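Local coordinates for biphenyl-2,3-diol 1,2-dioxygenase III-related protein (Vibrio cholerae, PDB 3EY8) that binds calcium and belongs to the glyoxalase/bleomycin resistance/dioxygenase superfamily, its own reaction and substrate being unestablished, at residues A87-G101 with T113-I125. The protein carries 9 engineered substitutions. Numbering follows the deposited sequence.
Sequences AMEYVENQGVVIMEG and TSFYFRDPDGNLI. Engineered in segment 87-101: E89 (natural residue Lys), Y90 (natural residue His), V97 (natural residue Thr).
The F115 ring carries selenomethionine M88 on one face, with CG, in the conformer described, centred over it 3.3 Å from the ring centroid, and meets V91 CG2 at its edge. The selenium of M88 lies obliquely, a Met-aromatic contact. V91 divides its branches between two rings: CG1 lies over one face of F117, toward its rim, with I125 CB over the opposite face, likewise offset. F115 holds CG between the backbone N and the carbonyl carbon (chi1 70°), which brings its ring under M88. V96 CG1 packs on F117 CB at 3.7 Å, and I98 CD1 touches F115 CD1 at 3.9 Å.

Beside these rings the backbones join. M99 N donates to Y116 O (2.9 Å), and Y116 N to E100 O (3.0 Å), which also lies at the edge of the Y116 ring. One water bridges V97 O and R118 N. One conformer of selenomethionine M99 sets SE beside L124 CD1; R118 NH1 bonds G122 O and K65 O of the second subunit.

S114 OG hydrogen-bonds S128 and E126, a calcium-binding residue of this protein, though no calcium is bound to this chain. Helix 84-93 packs on one face of the sheet containing strand 110-118, as in the βαβββ module of the vicinal oxygen chelate fold.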
# COMPACT_ATOMS: atom_id res chain seq x y z
N ALA B 87 7.18 14.23 -15.64
CA ALA B 87 6.07 13.77 -14.80
C ALA B 87 5.47 14.92 -14.02
O ALA B 87 4.25 15.06 -13.93
CB ALA B 87 6.54 12.68 -13.84
N MSE B 88 6.34 15.74 -13.42
CA MSE B 88 5.90 16.91 -12.67
C MSE B 88 5.15 17.89 -13.55
O MSE B 88 4.09 18.39 -13.18
CB MSE B 88 7.07 17.61 -11.99
CG MSE B 88 7.26 17.23 -10.53
SE MSE B 88 8.56 18.35 -9.58
CE MSE B 88 10.11 17.94 -10.68
N GLU B 89 5.71 18.18 -14.73
CA GLU B 89 5.06 19.09 -15.67
C GLU B 89 3.67 18.57 -16.03
O GLU B 89 2.71 19.32 -16.07
CB GLU B 89 5.90 19.26 -16.93
CG GLU B 89 5.40 20.35 -17.86
CD GLU B 89 6.19 20.44 -19.15
OE1 GLU B 89 6.91 19.47 -19.49
OE2 GLU B 89 6.09 21.48 -19.84
N TYR B 90 3.57 17.26 -16.27
CA TYR B 90 2.30 16.65 -16.62
C TYR B 90 1.27 16.81 -15.51
O TYR B 90 0.13 17.21 -15.74
CB TYR B 90 2.47 15.16 -16.94
CG TYR B 90 1.16 14.49 -17.28
CD1 TYR B 90 0.68 14.49 -18.59
CD2 TYR B 90 0.38 13.90 -16.29
CE1 TYR B 90 -0.53 13.90 -18.90
CE2 TYR B 90 -0.84 13.31 -16.60
CZ TYR B 90 -1.28 13.31 -17.91
OH TYR B 90 -2.49 12.73 -18.23
N VAL B 91 1.68 16.48 -14.28
CA VAL B 91 0.76 16.57 -13.16
C VAL B 91 0.28 18.01 -12.96
O VAL B 91 -0.92 18.26 -12.83
CB VAL B 91 1.40 16.01 -11.88
CG1 VAL B 91 0.51 16.31 -10.68
CG2 VAL B 91 1.60 14.50 -12.03
N GLU B 92 1.21 18.96 -12.95
CA GLU B 92 0.83 20.37 -12.86
C GLU B 92 -0.10 20.79 -13.99
O GLU B 92 -1.01 21.60 -13.79
CB GLU B 92 2.07 21.27 -12.86
CG GLU B 92 2.77 21.34 -11.53
CD GLU B 92 3.66 22.56 -11.42
OE1 GLU B 92 4.10 23.08 -12.47
OE2 GLU B 92 3.93 22.99 -10.28
N ASN B 93 0.13 20.25 -15.18
CA ASN B 93 -0.69 20.57 -16.33
C ASN B 93 -2.13 20.06 -16.20
O ASN B 93 -3.01 20.47 -16.95
CB ASN B 93 -0.06 20.04 -17.62
CG ASN B 93 1.11 20.89 -18.09
OD1 ASN B 93 1.45 21.89 -17.46
ND2 ASN B 93 1.72 20.49 -19.20
N GLN B 94 -2.36 19.17 -15.24
CA GLN B 94 -3.73 18.72 -14.96
C GLN B 94 -4.39 19.62 -13.91
O GLN B 94 -5.53 19.39 -13.53
CB GLN B 94 -3.75 17.25 -14.54
CG GLN B 94 -2.92 16.34 -15.42
CD GLN B 94 -3.17 16.57 -16.91
OE1 GLN B 94 -4.31 16.51 -17.37
NE2 GLN B 94 -2.11 16.83 -17.65
N GLY B 95 -3.66 20.63 -13.46
CA GLY B 95 -4.20 21.59 -12.51
C GLY B 95 -3.94 21.20 -11.07
O GLY B 95 -4.51 21.76 -10.14
N VAL B 96 -3.06 20.21 -10.90
CA VAL B 96 -2.74 19.68 -9.58
C VAL B 96 -1.56 20.40 -8.93
O VAL B 96 -0.53 20.63 -9.57
CB VAL B 96 -2.46 18.17 -9.65
CG1 VAL B 96 -1.89 17.64 -8.33
CG2 VAL B 96 -3.73 17.42 -10.01
N VAL B 97 -1.72 20.77 -7.67
CA VAL B 97 -0.70 21.50 -6.93
C VAL B 97 0.37 20.56 -6.40
O VAL B 97 0.08 19.66 -5.60
CB VAL B 97 -1.31 22.32 -5.78
CG1 VAL B 97 -0.22 22.91 -4.90
CG2 VAL B 97 -2.20 23.43 -6.34
N ILE B 98 1.60 20.75 -6.86
CA ILE B 98 2.72 19.98 -6.34
C ILE B 98 3.21 20.63 -5.06
O ILE B 98 3.61 21.80 -5.06
CB ILE B 98 3.85 19.87 -7.37
CG1 ILE B 98 3.34 19.11 -8.61
CG2 ILE B 98 5.08 19.18 -6.76
CD1 ILE B 98 4.37 18.95 -9.69
N MSE B 99 3.17 19.89 -3.97
CA MSE B 99 3.48 20.48 -2.67
C MSE B 99 4.97 20.49 -2.33
O MSE B 99 5.40 21.26 -1.46
CB MSE B 99 2.68 19.81 -1.55
CG MSE B 99 3.17 18.44 -1.15
SE MSE B 99 1.90 17.62 0.07
CE MSE B 99 0.31 17.84 -1.02
N GLU B 100 5.76 19.66 -3.00
CA GLU B 100 7.20 19.64 -2.79
C GLU B 100 7.82 18.75 -3.85
O GLU B 100 7.17 17.81 -4.32
CB GLU B 100 7.51 19.10 -1.40
CG GLU B 100 8.95 19.24 -0.96
CD GLU B 100 9.19 18.64 0.42
OE1 GLU B 100 8.23 18.13 1.03
OE2 GLU B 100 10.35 18.68 0.89
N GLY B 101 9.06 19.05 -4.23
CA GLY B 101 9.78 18.24 -5.20
C GLY B 101 10.38 19.09 -6.30
O GLY B 101 9.95 20.23 -6.50
N THR B 113 14.23 10.01 -6.28
CA THR B 113 13.84 11.41 -6.29
C THR B 113 12.32 11.49 -6.39
O THR B 113 11.72 10.79 -7.21
CB THR B 113 14.50 12.14 -7.47
OG1 THR B 113 15.92 11.94 -7.41
CG2 THR B 113 14.20 13.62 -7.41
N SER B 114 11.70 12.33 -5.56
CA SER B 114 10.25 12.32 -5.39
C SER B 114 9.62 13.70 -5.58
O SER B 114 10.28 14.72 -5.39
CB SER B 114 9.88 11.83 -3.98
OG SER B 114 10.32 10.50 -3.74
N PHE B 115 8.34 13.72 -5.95
CA PHE B 115 7.50 14.90 -5.76
C PHE B 115 6.16 14.48 -5.16
O PHE B 115 5.82 13.30 -5.20
CB PHE B 115 7.36 15.75 -7.05
CG PHE B 115 6.54 15.11 -8.15
CD1 PHE B 115 5.20 15.43 -8.32
CD2 PHE B 115 7.13 14.24 -9.06
CE1 PHE B 115 4.45 14.87 -9.35
CE2 PHE B 115 6.39 13.68 -10.09
CZ PHE B 115 5.05 14.00 -10.24
N TYR B 116 5.43 15.42 -4.59
CA TYR B 116 4.25 15.10 -3.78
C TYR B 116 3.04 15.92 -4.17
O TYR B 116 3.15 17.09 -4.52
CB TYR B 116 4.53 15.40 -2.30
CG TYR B 116 5.62 14.59 -1.66
CD1 TYR B 116 6.95 14.98 -1.76
CD2 TYR B 116 5.33 13.46 -0.91
CE1 TYR B 116 7.95 14.26 -1.17
CE2 TYR B 116 6.34 12.73 -0.31
CZ TYR B 116 7.65 13.14 -0.45
OH TYR B 116 8.66 12.43 0.15
N PHE B 117 1.87 15.31 -4.07
CA PHE B 117 0.61 16.04 -4.19
C PHE B 117 -0.46 15.21 -3.50
O PHE B 117 -0.20 14.09 -3.06
CB PHE B 117 0.25 16.27 -5.66
CG PHE B 117 0.23 15.02 -6.48
CD1 PHE B 117 1.38 14.57 -7.11
CD2 PHE B 117 -0.93 14.28 -6.63
CE1 PHE B 117 1.37 13.41 -7.87
CE2 PHE B 117 -0.95 13.11 -7.39
CZ PHE B 117 0.20 12.68 -8.01
N ARG B 118 -1.67 15.75 -3.40
CA ARG B 118 -2.76 15.03 -2.75
C ARG B 118 -3.85 14.62 -3.73
O ARG B 118 -4.12 15.33 -4.71
CB ARG B 118 -3.38 15.87 -1.63
CG ARG B 118 -2.42 16.09 -0.48
CD ARG B 118 -3.04 16.76 0.72
NE ARG B 118 -1.99 17.11 1.66
CZ ARG B 118 -1.44 16.25 2.52
NH1 ARG B 118 -1.86 14.99 2.56
NH2 ARG B 118 -0.48 16.65 3.34
N ASP B 119 -4.47 13.48 -3.46
CA ASP B 119 -5.61 13.04 -4.27
C ASP B 119 -6.89 13.68 -3.74
O ASP B 119 -6.85 14.45 -2.78
CB ASP B 119 -5.66 11.50 -4.37
CG ASP B 119 -6.36 10.82 -3.19
OD1 ASP B 119 -6.73 11.49 -2.21
OD2 ASP B 119 -6.54 9.58 -3.25
N PRO B 120 -8.04 13.43 -4.39
CA PRO B 120 -9.26 14.16 -4.01
C PRO B 120 -9.75 13.95 -2.57
O PRO B 120 -10.54 14.77 -2.09
CB PRO B 120 -10.29 13.65 -5.02
CG PRO B 120 -9.48 13.29 -6.21
CD PRO B 120 -8.21 12.70 -5.66
N ASP B 121 -9.30 12.88 -1.91
CA ASP B 121 -9.64 12.64 -0.50
C ASP B 121 -8.55 13.11 0.47
O ASP B 121 -8.70 12.99 1.70
CB ASP B 121 -9.93 11.15 -0.26
CG ASP B 121 -11.21 10.68 -0.93
OD1 ASP B 121 -11.17 10.36 -2.14
OD2 ASP B 121 -12.25 10.62 -0.24
N GLY B 122 -7.46 13.63 -0.06
CA GLY B 122 -6.37 14.11 0.78
C GLY B 122 -5.29 13.07 1.03
O GLY B 122 -4.35 13.32 1.77
N ASN B 123 -5.43 11.89 0.43
CA ASN B 123 -4.33 10.92 0.48
C ASN B 123 -3.06 11.56 -0.06
O ASN B 123 -3.12 12.33 -1.02
CB ASN B 123 -4.68 9.66 -0.31
CG ASN B 123 -5.86 8.91 0.28
OD1 ASN B 123 -5.87 8.61 1.47
ND2 ASN B 123 -6.86 8.60 -0.55
N LEU B 124 -1.92 11.25 0.56
CA LEU B 124 -0.65 11.78 0.11
C LEU B 124 -0.05 10.88 -0.96
O LEU B 124 0.16 9.69 -0.73
CB LEU B 124 0.34 11.91 1.27
CG LEU B 124 1.69 12.54 0.94
CD1 LEU B 124 1.53 13.97 0.40
CD2 LEU B 124 2.60 12.52 2.16
N ILE B 125 0.22 11.47 -2.13
CA ILE B 125 0.80 10.72 -3.24
C ILE B 125 2.21 11.20 -3.53
O ILE B 125 2.46 12.40 -3.74
CB ILE B 125 -0.09 10.81 -4.51
CG1 ILE B 125 -1.55 10.45 -4.20
CG2 ILE B 125 0.47 9.92 -5.61
CD1 ILE B 125 -1.75 9.04 -3.62
O HOH W 1 -1.83 18.66 -3.89